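PDB 5K3W: CpuTA1 from Curtobacterium pusillum, which belongs to the class IV aminotransferase family and holds a pyridoxal-5'-phosphate cofactor in a pocket between its sheets and helices. Local coordinates for residues 66-69 and 70-73; 266-270 and 271-275; 205-209 and 210-214. One frame throughout, in Å; residues are numbered along the deposited sequence.

Interaction 1 (66-69 and 70-73)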
ATOM      1  N   PRO A  66       7.844  20.684 -16.450  1.00 27.21           N
ATOM      2  CA  PRO A  66       7.434  20.081 -15.175  1.00 21.30           C
ATOM      3  C   PRO A  66       7.454  21.115 -14.056  1.00 25.19           C
ATOM      4  O   PRO A  66       8.447  21.818 -13.854  1.00 29.27           O
ATOM      5  CB  PRO A  66       8.492  18.991 -14.944  1.00 23.49           C
ATOM      6  CG  PRO A  66       9.239  18.869 -16.235  1.00 19.75           C
ATOM      7  CD  PRO A  66       9.155  20.194 -16.896  1.00 22.86           C
ATOM      8  N   GLN A  67       6.363  21.193 -13.304  1.00 23.07           N
ATOM      9  CA  GLN A  67       6.282  22.175 -12.231  1.00 22.70           C
ATOM     10  C   GLN A  67       6.972  21.681 -10.964  1.00 26.21           C
ATOM     11  O   GLN A  67       6.791  20.534 -10.542  1.00 26.73           O
ATOM     12  CB  GLN A  67       4.828  22.501 -11.908  1.00 20.42           C
ATOM     13  CG  GLN A  67       4.064  23.160 -13.015  1.00 24.23           C
ATOM     14  CD  GLN A  67       2.688  23.593 -12.550  1.00 26.29           C
ATOM     15  OE1 GLN A  67       2.015  22.876 -11.805  1.00 33.96           O
ATOM     16  NE2 GLN A  67       2.274  24.779 -12.960  1.00 25.60           N
ATOM     17  N   ALA A  68       7.748  22.570 -10.342  1.00 21.99           N
ATOM     18  CA  ALA A  68       8.357  22.293  -9.045  1.00 20.08           C
ATOM     19  C   ALA A  68       9.220  21.032  -9.095  1.00 20.57           C
ATOM     20  O   ALA A  68       9.281  20.260  -8.131  1.00 25.34           O
ATOM     21  CB  ALA A  68       7.285  22.181  -7.953  1.00 16.70           C
ATOM     22  N   LEU A  69       9.910  20.834 -10.220  1.00 15.81           N
ATOM     23  CA  LEU A  69      10.584  19.560 -10.462  1.00 19.03           C
ATOM     24  C   LEU A  69      11.566  19.220  -9.347  1.00 20.39           C
ATOM     25  O   LEU A  69      11.641  18.067  -8.910  1.00 24.76           O
ATOM     26  CB  LEU A  69      11.293  19.573 -11.824  1.00 16.86           C
ATOM     27  CG  LEU A  69      11.983  18.256 -12.211  1.00 17.96           C
ATOM     28  CD1 LEU A  69      10.992  17.097 -12.207  1.00 19.83           C
ATOM     29  CD2 LEU A  69      12.710  18.322 -13.549  1.00 17.68           C
ATOM     30  N   GLU A  70      12.330  20.209  -8.874  1.00 23.28           N
ATOM     31  CA  GLU A  70      13.356  19.918  -7.872  1.00 24.09           C
ATOM     32  C   GLU A  70      12.732  19.567  -6.524  1.00 17.31           C
ATOM     33  O   GLU A  70      13.205  18.656  -5.843  1.00 24.23           O
ATOM     34  CB  GLU A  70      14.325  21.103  -7.739  1.00 21.11           C
ATOM     35  CG  GLU A  70      15.516  20.867  -6.811  1.00 14.44           C
ATOM     36  CD  GLU A  70      16.554  19.879  -7.369  1.00 22.02           C
ATOM     37  OE1 GLU A  70      16.567  19.603  -8.583  1.00 33.15           O
ATOM     38  OE2 GLU A  70      17.373  19.369  -6.585  1.00 29.84           O
ATOM     39  N   LEU A  71      11.680  20.284  -6.119  1.00 18.51           N
ATOM     40  CA  LEU A  71      10.920  19.905  -4.931  1.00 14.45           C
ATOM     41  C   LEU A  71      10.408  18.471  -5.033  1.00 24.19           C
ATOM     42  O   LEU A  71      10.565  17.680  -4.095  1.00 21.86           O
ATOM     43  CB  LEU A  71       9.742  20.849  -4.736  1.00 20.71           C
ATOM     44  CG  LEU A  71       9.871  22.110  -3.908  1.00 31.24           C
ATOM     45  CD1 LEU A  71       8.457  22.609  -3.641  1.00 24.78           C
ATOM     46  CD2 LEU A  71      10.615  21.812  -2.603  1.00 23.49           C
ATOM     47  N   HIS A  72       9.765  18.124  -6.160  1.00 17.29           N
ATOM     48  CA  HIS A  72       9.276  16.759  -6.322  1.00 18.08           C
ATOM     49  C   HIS A  72      10.415  15.752  -6.182  1.00 20.60           C
ATOM     50  O   HIS A  72      10.273  14.731  -5.497  1.00 23.18           O
ATOM     51  CB  HIS A  72       8.572  16.585  -7.676  1.00 19.80           C
ATOM     52  CG  HIS A  72       7.168  17.122  -7.720  1.00 18.61           C
ATOM     53  ND1 HIS A  72       6.100  16.486  -7.117  1.00 21.78           N
ATOM     54  CD2 HIS A  72       6.654  18.224  -8.316  1.00 17.12           C
ATOM     55  CE1 HIS A  72       4.995  17.181  -7.323  1.00 14.21           C
ATOM     56  NE2 HIS A  72       5.302  18.237  -8.054  1.00 25.61           N
ATOM     57  N   LEU A  73      11.557  16.017  -6.822  1.00 19.92           N
ATOM     58  CA  LEU A  73      12.673  15.081  -6.728  1.00 15.37           C
ATOM     59  C   LEU A  73      13.178  14.986  -5.307  1.00 17.49           C
ATOM     60  O   LEU A  73      13.534  13.901  -4.839  1.00 16.30           O
ATOM     61  CB  LEU A  73      13.813  15.500  -7.648  1.00 21.16           C
ATOM     62  CG  LEU A  73      13.551  15.429  -9.148  1.00 29.08           C
ATOM     63  CD1 LEU A  73      14.829  15.822  -9.889  1.00 20.69           C
ATOM     64  CD2 LEU A  73      13.054  14.040  -9.568  1.00 12.66           C
TER
HETATM   65  O   HOH W   1       3.681  19.744 -10.124  1.00 31.44           O
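The imidazole of H72 folds back over the start of its own helix and meets Q67 edge-on: the carbonyl oxygen of Q67 lies close to the ring plane, 3.2 Å from H72 CD2. A chi1 of -79° swings the ring away from its own carbonyl, and it leans toward the residues that precede the helix. A water also bridges the two, giving a hydrogen to Q67 O and bonding H72 NE2 at 3.0 Å. On the other nitrogen, ND1 is hydrogen-bonded to E57, so both ring nitrogens have partners and the rotation of the imidazole is well defined.

The tight part of the contact is the first turn of the helix. A68 occupies the N-cap position, and its carbonyl oxygen receives the first helical bond, from H72 N at 2.9 Å and nearly straight (173°). The next, L73 N to L69 O, is equally short at 2.9 Å. L73 CG presses on that same acceptor, 3.3 Å from L69 O, while L69 CD1 rests more lightly on L73 CG at 4.3 Å.

On the solvent side the packing is looser. A68 CB and L71 CB are 4.3 Å apart, and E70 extends outward before bending at chi2 to form a salt bridge with R94.

The whole is a helix N-terminus following directly on the short strand 65-66. L69 and H72 pack on I59 of strand 54-62, L73 packs against helix 90-108, A68 touches helix 290-307, and L71 and H72 reach helix 234-245, where H72 also borders the cofactor.

Interaction 2 (266-270 and 271-275); sequences LWLVS and SVRQA. With PLP (pyridoxal-5'-phosphate), chain C.
R273 lays the NH2 end of its guanidinium against L268, 3.6 Å from L268 CB, the two side chains meeting at a slant. A bend at chi3 (62°) brings the group back over the strand; NH2 also makes a salt bridge with D195, and NH1 a hydrogen bond with Q145. At the edge of the guanidinium and in its plane, NE donates to a water at 2.7 Å. That water also bonds S270 OG and gives a hydrogen to Q274 O, while a second water links S270 OG to R273 N, so two waters hold the S270 hydroxyl.

The backbones meet through S270 N and Q274 O at 3.1 Å; the return bond, Q274 N to S270 O, is weak in angle although 2.8 Å long. One step back, V269 CG1 touches A275 CB at 4.1 Å on a shared face of the sheet, where V269 packs on helix 234-245 and A275 on helix 290-307.

At the tip, S271 gives two bonds to one phosphate oxygen of PLP, O2P: one from its backbone N (2.9 Å) and one from OG (2.7 Å). This is a beta hairpin with a three-residue loop whose start forms part of the cofactor's phosphate-binding site.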
ATOM      1  N   LEU A 266     -12.084  26.854   2.296  1.00 23.20           N
ATOM      2  CA  LEU A 266     -11.200  25.696   2.283  1.00 21.83           C
ATOM      3  C   LEU A 266     -10.860  25.316   0.850  1.00 22.58           C
ATOM      4  O   LEU A 266     -11.701  25.418  -0.049  1.00 17.42           O
ATOM      5  CB  LEU A 266     -11.836  24.482   2.961  1.00 15.69           C
ATOM      6  CG  LEU A 266     -12.283  24.638   4.404  1.00 21.45           C
ATOM      7  CD1 LEU A 266     -13.092  23.424   4.796  1.00 24.79           C
ATOM      8  CD2 LEU A 266     -11.077  24.782   5.311  1.00 20.45           C
ATOM      9  N   TRP A 267      -9.626  24.837   0.659  1.00 24.97           N
ATOM     10  CA  TRP A 267      -9.196  24.228  -0.595  1.00 23.47           C
ATOM     11  C   TRP A 267      -8.458  22.926  -0.316  1.00 20.87           C
ATOM     12  O   TRP A 267      -7.767  22.788   0.697  1.00 18.05           O
ATOM     13  CB  TRP A 267      -8.254  25.140  -1.415  1.00 21.49           C
ATOM     14  CG  TRP A 267      -8.815  26.468  -1.793  1.00 23.17           C
ATOM     15  CD1 TRP A 267      -9.357  26.818  -2.997  1.00 24.56           C
ATOM     16  CD2 TRP A 267      -8.870  27.639  -0.971  1.00 22.33           C
ATOM     17  NE1 TRP A 267      -9.740  28.135  -2.975  1.00 28.01           N
ATOM     18  CE2 TRP A 267      -9.450  28.663  -1.743  1.00 25.75           C
ATOM     19  CE3 TRP A 267      -8.468  27.925   0.340  1.00 24.50           C
ATOM     20  CZ2 TRP A 267      -9.659  29.953  -1.242  1.00 25.69           C
ATOM     21  CZ3 TRP A 267      -8.663  29.202   0.833  1.00 23.47           C
ATOM     22  CH2 TRP A 267      -9.259  30.200   0.046  1.00 26.59           C
ATOM     23  N   LEU A 268      -8.607  21.976  -1.236  1.00 20.27           N
ATOM     24  CA  LEU A 268      -7.677  20.866  -1.397  1.00 17.12           C
ATOM     25  C   LEU A 268      -6.750  21.185  -2.564  1.00 19.45           C
ATOM     26  O   LEU A 268      -7.219  21.553  -3.647  1.00 25.85           O
ATOM     27  CB  LEU A 268      -8.416  19.558  -1.674  1.00 14.38           C
ATOM     28  CG  LEU A 268      -9.254  18.989  -0.539  1.00 18.15           C
ATOM     29  CD1 LEU A 268      -9.646  17.564  -0.864  1.00 11.47           C
ATOM     30  CD2 LEU A 268      -8.495  19.072   0.774  1.00 14.78           C
ATOM     31  N   VAL A 269      -5.447  21.041  -2.359  1.00 19.16           N
ATOM     32  CA  VAL A 269      -4.474  21.369  -3.401  1.00 20.82           C
ATOM     33  C   VAL A 269      -3.559  20.174  -3.647  1.00 19.72           C
ATOM     34  O   VAL A 269      -3.213  19.435  -2.719  1.00 17.42           O
ATOM     35  CB  VAL A 269      -3.658  22.630  -3.031  1.00 24.87           C
ATOM     36  CG1 VAL A 269      -4.591  23.799  -2.776  1.00 13.72           C
ATOM     37  CG2 VAL A 269      -2.759  22.366  -1.808  1.00 22.00           C
ATOM     38  N   SER A 270      -3.177  19.981  -4.903  1.00 25.39           N
ATOM     39  CA  SER A 270      -2.299  18.889  -5.308  1.00 23.52           C
ATOM     40  C   SER A 270      -1.806  19.202  -6.716  1.00 22.46           C
ATOM     41  O   SER A 270      -2.334  20.095  -7.387  1.00 20.66           O
ATOM     42  CB  SER A 270      -3.015  17.533  -5.246  1.00 23.88           C
ATOM     43  OG  SER A 270      -4.079  17.464  -6.172  1.00 20.61           O
ATOM     44  N   SER A 271      -0.795  18.446  -7.165  1.00 20.01           N
ATOM     45  CA  SER A 271      -0.007  18.870  -8.324  1.00 21.28           C
ATOM     46  C   SER A 271      -0.835  18.949  -9.600  1.00 26.39           C
ATOM     47  O   SER A 271      -0.722  19.923 -10.352  1.00 27.79           O
ATOM     48  CB  SER A 271       1.182  17.941  -8.547  1.00 22.62           C
ATOM     49  OG  SER A 271       2.187  18.174  -7.590  1.00 18.96           O
ATOM     50  N   VAL A 272      -1.653  17.935  -9.882  1.00 27.12           N
ATOM     51  CA  VAL A 272      -2.346  17.879 -11.170  1.00 21.21           C
ATOM     52  C   VAL A 272      -3.669  18.629 -11.132  1.00 23.99           C
ATOM     53  O   VAL A 272      -3.974  19.414 -12.033  1.00 24.50           O
ATOM     54  CB  VAL A 272      -2.549  16.418 -11.609  1.00 21.16           C
ATOM     55  CG1 VAL A 272      -3.425  16.369 -12.850  1.00 27.48           C
ATOM     56  CG2 VAL A 272      -1.217  15.787 -11.908  1.00 18.26           C
ATOM     57  N   ARG A 273      -4.491  18.393 -10.107  1.00 22.25           N
ATOM     58  CA  ARG A 273      -5.757  19.108 -10.010  1.00 22.41           C
ATOM     59  C   ARG A 273      -5.547  20.584  -9.674  1.00 25.42           C
ATOM     60  O   ARG A 273      -6.394  21.421 -10.012  1.00 22.57           O
ATOM     61  CB  ARG A 273      -6.649  18.431  -8.966  1.00 19.16           C
ATOM     62  CG  ARG A 273      -8.038  19.024  -8.852  1.00 20.33           C
ATOM     63  CD  ARG A 273      -8.940  18.158  -7.980  1.00 20.31           C
ATOM     64  NE  ARG A 273      -8.428  18.056  -6.620  1.00 28.69           N
ATOM     65  CZ  ARG A 273      -8.991  17.325  -5.665  1.00 22.80           C
ATOM     66  NH1 ARG A 273     -10.090  16.642  -5.930  1.00 15.63           N
ATOM     67  NH2 ARG A 273      -8.452  17.276  -4.453  1.00 15.20           N
ATOM     68  N   GLN A 274      -4.423  20.918  -9.044  1.00 20.33           N
ATOM     69  CA  GLN A 274      -4.156  22.272  -8.584  1.00 21.23           C
ATOM     70  C   GLN A 274      -5.081  22.595  -7.409  1.00 21.74           C
ATOM     71  O   GLN A 274      -5.153  21.813  -6.457  1.00 24.83           O
ATOM     72  CB  GLN A 274      -4.291  23.262  -9.740  1.00 18.10           C
ATOM     73  CG  GLN A 274      -3.451  22.889 -10.977  1.00 23.15           C
ATOM     74  CD  GLN A 274      -1.920  23.131 -10.833  1.00 31.77           C
ATOM     75  OE1 GLN A 274      -1.426  23.635  -9.819  1.00 25.93           O
ATOM     76  NE2 GLN A 274      -1.179  22.763 -11.870  1.00 25.00           N
ATOM     77  N   ALA A 275      -5.793  23.719  -7.437  1.00 20.09           N
ATOM     78  CA  ALA A 275      -6.588  24.146  -6.290  1.00 20.23           C
ATOM     79  C   ALA A 275      -8.058  23.826  -6.528  1.00 22.89           C
ATOM     80  O   ALA A 275      -8.667  24.346  -7.467  1.00 29.14           O
ATOM     81  CB  ALA A 275      -6.407  25.637  -6.018  1.00 22.11           C
TER
HETATM   82  N1  PLP C 401      -1.119  14.273   0.299  1.00 28.40           N
HETATM   83  C2  PLP C 401      -0.923  13.076  -0.324  1.00 30.06           C
HETATM   84  C2A PLP C 401      -1.181  11.773   0.409  1.00 16.89           C
HETATM   85  C3  PLP C 401      -0.470  13.058  -1.630  1.00 23.95           C
HETATM   86  O3  PLP C 401      -0.268  11.808  -2.232  1.00 18.43           O
HETATM   87  C4  PLP C 401      -0.217  14.239  -2.286  1.00 26.31           C
HETATM   88  C4A PLP C 401       0.251  14.293  -3.716  1.00 23.24           C
HETATM   89  C5  PLP C 401      -0.417  15.435  -1.668  1.00 26.73           C
HETATM   90  C6  PLP C 401      -0.867  15.443  -0.358  1.00 28.17           C
HETATM   91  C5A PLP C 401      -0.156  16.735  -2.420  1.00 21.88           C
HETATM   92  O4P PLP C 401       1.175  16.837  -2.891  1.00 22.44           O
HETATM   93  P   PLP C 401       1.508  17.664  -4.213  1.00 25.49           P
HETATM   94  O1P PLP C 401       0.908  19.051  -4.140  1.00 20.55           O
HETATM   95  O2P PLP C 401       0.999  16.955  -5.444  1.00 19.41           O
HETATM   96  O3P PLP C 401       3.001  17.828  -4.335  1.00 20.08           O
HETATM   97  O   HOH W   2      -6.308  19.245  -5.403  1.00 15.80           O
HETATM   98  O   HOH W   3      -3.937  15.956  -8.291  1.00 33.10           O

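Interaction 3 (205-209 and 210-214); sequences ALEGP and TSNVI. With PLP (pyridoxal-5'-phosphate), chain C.
The carbonyl oxygen of S211 accepts the backbone N-H of G208 at 2.8 Å, the donor standing 41° out of the carbonyl plane. This bond closes the turn through P209 and T210. S211 OG lies 3.7 Å from G208 CA, packing directly against a backbone that carries no side chain at that point.

Two side chains and the turn itself then line one face of the PLP ring and its N1/C6 edge. A chi1 of 81° tucks CG of E207 over its own backbone, and the extended chain beyond it carries OE1 to within 3.0 Å of PLP N1. The same oxygen accepts a hydrogen bond from L231 N, which would hold the carboxylate in place beside the pyridine nitrogen, a carboxylate position familiar from PLP-dependent enzymes. T210 O lies over one face of the ring, 3.3 Å from PLP C4, and on that same side S211 C comes to 3.1 Å from PLP C6. N212 OD1 approaches PLP C6 from beside the ring at 3.2 Å, while its ND2 is hydrogen-bonded to L231 O. Over the face, the turn meets the ring through backbone atoms, with P209 O near the methyl carbon C2A.

Beyond the N1/C6 edge of the ring, a water links L206 O, N212 ND2 and V213 N, the last at 3.0 Å. Beside it V213 CG2 packs on E207 CA at 3.9 Å.

The turn leads into strand 212-217. S211 and V213 pack on L268 of strand 265-270, I214 also touches strand 220-224, and P209 and V213 reach strand 195-199 of a second sheet.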
ATOM      1  N   ALA A 205      -6.971  17.924  11.941  1.00 20.21           N
ATOM      2  CA  ALA A 205      -7.019  17.914  10.489  1.00 20.59           C
ATOM      3  C   ALA A 205      -5.649  17.551   9.946  1.00 22.48           C
ATOM      4  O   ALA A 205      -4.637  18.109  10.378  1.00 25.91           O
ATOM      5  CB  ALA A 205      -7.462  19.282   9.962  1.00 18.67           C
ATOM      6  N   LEU A 206      -5.614  16.596   9.013  1.00 23.49           N
ATOM      7  CA  LEU A 206      -4.348  16.117   8.470  1.00 19.82           C
ATOM      8  C   LEU A 206      -4.156  16.528   7.017  1.00 20.05           C
ATOM      9  O   LEU A 206      -3.443  17.490   6.728  1.00 23.62           O
ATOM     10  CB  LEU A 206      -4.253  14.597   8.591  1.00 17.92           C
ATOM     11  CG  LEU A 206      -4.155  14.010  10.004  1.00 25.73           C
ATOM     12  CD1 LEU A 206      -4.070  12.498   9.916  1.00 19.79           C
ATOM     13  CD2 LEU A 206      -2.952  14.571  10.782  1.00 21.96           C
ATOM     14  N   GLU A 207      -4.768  15.798   6.100  1.00 24.61           N
ATOM     15  CA  GLU A 207      -4.571  15.993   4.666  1.00 23.25           C
ATOM     16  C   GLU A 207      -5.653  15.195   3.946  1.00 23.36           C
ATOM     17  O   GLU A 207      -6.460  14.498   4.571  1.00 24.10           O
ATOM     18  CB  GLU A 207      -3.170  15.553   4.220  1.00 24.20           C
ATOM     19  CG  GLU A 207      -2.988  14.033   4.004  1.00 21.49           C
ATOM     20  CD  GLU A 207      -1.507  13.621   3.865  1.00 33.89           C
ATOM     21  OE1 GLU A 207      -0.727  14.402   3.271  1.00 28.56           O
ATOM     22  OE2 GLU A 207      -1.117  12.528   4.363  1.00 33.75           O
ATOM     23  N   GLY A 208      -5.671  15.312   2.629  1.00 18.10           N
ATOM     24  CA  GLY A 208      -6.492  14.463   1.807  1.00 21.10           C
ATOM     25  C   GLY A 208      -5.711  13.238   1.384  1.00 21.25           C
ATOM     26  O   GLY A 208      -4.485  13.186   1.497  1.00 22.46           O
ATOM     27  N   PRO A 209      -6.407  12.213   0.904  1.00 21.10           N
ATOM     28  CA  PRO A 209      -5.694  11.021   0.435  1.00 22.73           C
ATOM     29  C   PRO A 209      -4.760  11.315  -0.720  1.00 26.00           C
ATOM     30  O   PRO A 209      -3.850  10.518  -0.982  1.00 22.38           O
ATOM     31  CB  PRO A 209      -6.828  10.072   0.020  1.00 21.58           C
ATOM     32  CG  PRO A 209      -7.978  10.961  -0.239  1.00 22.63           C
ATOM     33  CD  PRO A 209      -7.859  12.099   0.729  1.00 17.22           C
ATOM     34  N   THR A 210      -4.953  12.436  -1.425  1.00 22.46           N
ATOM     35  CA  THR A 210      -4.044  12.783  -2.513  1.00 28.14           C
ATOM     36  C   THR A 210      -3.683  14.260  -2.543  1.00 23.65           C
ATOM     37  O   THR A 210      -3.195  14.734  -3.572  1.00 27.57           O
ATOM     38  CB  THR A 210      -4.649  12.432  -3.876  1.00 34.67           C
ATOM     39  OG1 THR A 210      -5.928  13.075  -4.002  1.00 30.28           O
ATOM     40  CG2 THR A 210      -4.808  10.928  -4.023  1.00 27.61           C
ATOM     41  N   SER A 211      -3.913  15.000  -1.460  1.00 22.63           N
ATOM     42  CA  SER A 211      -3.863  16.454  -1.517  1.00 21.39           C
ATOM     43  C   SER A 211      -3.590  17.004  -0.129  1.00 22.28           C
ATOM     44  O   SER A 211      -3.665  16.291   0.870  1.00 22.82           O
ATOM     45  CB  SER A 211      -5.179  17.025  -2.038  1.00 19.90           C
ATOM     46  OG  SER A 211      -6.197  16.718  -1.102  1.00 24.55           O
ATOM     47  N   ASN A 212      -3.293  18.292  -0.079  1.00 21.39           N
ATOM     48  CA  ASN A 212      -3.178  19.014   1.173  1.00 19.61           C
ATOM     49  C   ASN A 212      -4.318  20.010   1.307  1.00 18.09           C
ATOM     50  O   ASN A 212      -4.943  20.408   0.322  1.00 19.37           O
ATOM     51  CB  ASN A 212      -1.833  19.729   1.279  1.00 16.92           C
ATOM     52  CG  ASN A 212      -0.684  18.759   1.348  1.00 23.33           C
ATOM     53  OD1 ASN A 212      -0.043  18.471   0.342  1.00 22.86           O
ATOM     54  ND2 ASN A 212      -0.432  18.224   2.540  1.00 23.23           N
ATOM     55  N   VAL A 213      -4.566  20.405   2.556  1.00 16.64           N
ATOM     56  CA  VAL A 213      -5.710  21.216   2.946  1.00 19.89           C
ATOM     57  C   VAL A 213      -5.242  22.639   3.205  1.00 19.28           C
ATOM     58  O   VAL A 213      -4.295  22.852   3.970  1.00 22.00           O
ATOM     59  CB  VAL A 213      -6.382  20.638   4.203  1.00 16.87           C
ATOM     60  CG1 VAL A 213      -7.664  21.381   4.509  1.00 18.12           C
ATOM     61  CG2 VAL A 213      -6.637  19.179   4.009  1.00 27.97           C
ATOM     62  N   ILE A 214      -5.927  23.611   2.604  1.00 20.55           N
ATOM     63  CA  ILE A 214      -5.667  25.033   2.820  1.00 23.36           C
ATOM     64  C   ILE A 214      -6.869  25.647   3.526  1.00 24.32           C
ATOM     65  O   ILE A 214      -8.016  25.476   3.088  1.00 24.00           O
ATOM     66  CB  ILE A 214      -5.380  25.774   1.503  1.00 30.16           C
ATOM     67  CG1 ILE A 214      -4.237  25.099   0.739  1.00 19.64           C
ATOM     68  CG2 ILE A 214      -5.008  27.220   1.802  1.00 25.16           C
ATOM     69  CD1 ILE A 214      -2.951  25.112   1.493  1.00 17.71           C
TER
HETATM   70  N1  PLP C 401      -1.119  14.273   0.299  1.00 28.40           N
HETATM   71  C2  PLP C 401      -0.923  13.076  -0.324  1.00 30.06           C
HETATM   72  C2A PLP C 401      -1.181  11.773   0.409  1.00 16.89           C
HETATM   73  C3  PLP C 401      -0.470  13.058  -1.630  1.00 23.95           C
HETATM   74  O3  PLP C 401      -0.268  11.808  -2.232  1.00 18.43           O
HETATM   75  C4  PLP C 401      -0.217  14.239  -2.286  1.00 26.31           C
HETATM   76  C4A PLP C 401       0.251  14.293  -3.716  1.00 23.24           C
HETATM   77  C5  PLP C 401      -0.417  15.435  -1.668  1.00 26.73           C
HETATM   78  C6  PLP C 401      -0.867  15.443  -0.358  1.00 28.17           C
HETATM   79  C5A PLP C 401      -0.156  16.735  -2.420  1.00 21.88           C
HETATM   80  O4P PLP C 401       1.175  16.837  -2.891  1.00 22.44           O
HETATM   81  P   PLP C 401       1.508  17.664  -4.213  1.00 25.49           P
HETATM   82  O1P PLP C 401       0.908  19.051  -4.140  1.00 20.55           O
HETATM   83  O2P PLP C 401       0.999  16.955  -5.444  1.00 19.41           O
HETATM   84  O3P PLP C 401       3.001  17.828  -4.335  1.00 20.08           O
HETATM   85  O   HOH W   4      -2.621  19.153   4.488  1.00 22.51           O

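Interactions 2 and 3 belong to one sheet, their centres 9 Å apart: W267 O and V269 N pair with I214 N and N212 O, each at 2.8 Å, so that strand 265-270 ends at the cofactor and its antiparallel neighbour 212-217 begins there. Interaction 3 meets the pyridine ring, interaction 2 bonds the phosphate. Interaction 1, where strand 65-66 of the six-stranded antiparallel sheet leads into helix 69-82, touches only interaction 2: H72 CE1 lies 3.0 Å from S271 OG and a probable hydrogen bond joins Q67 OE1 to Q274 NE2 at 3.2 Å. Nearest atoms of interactions 1 and 3 stay about 9 Å apart, yet both contribute residues to the same PLP pocket.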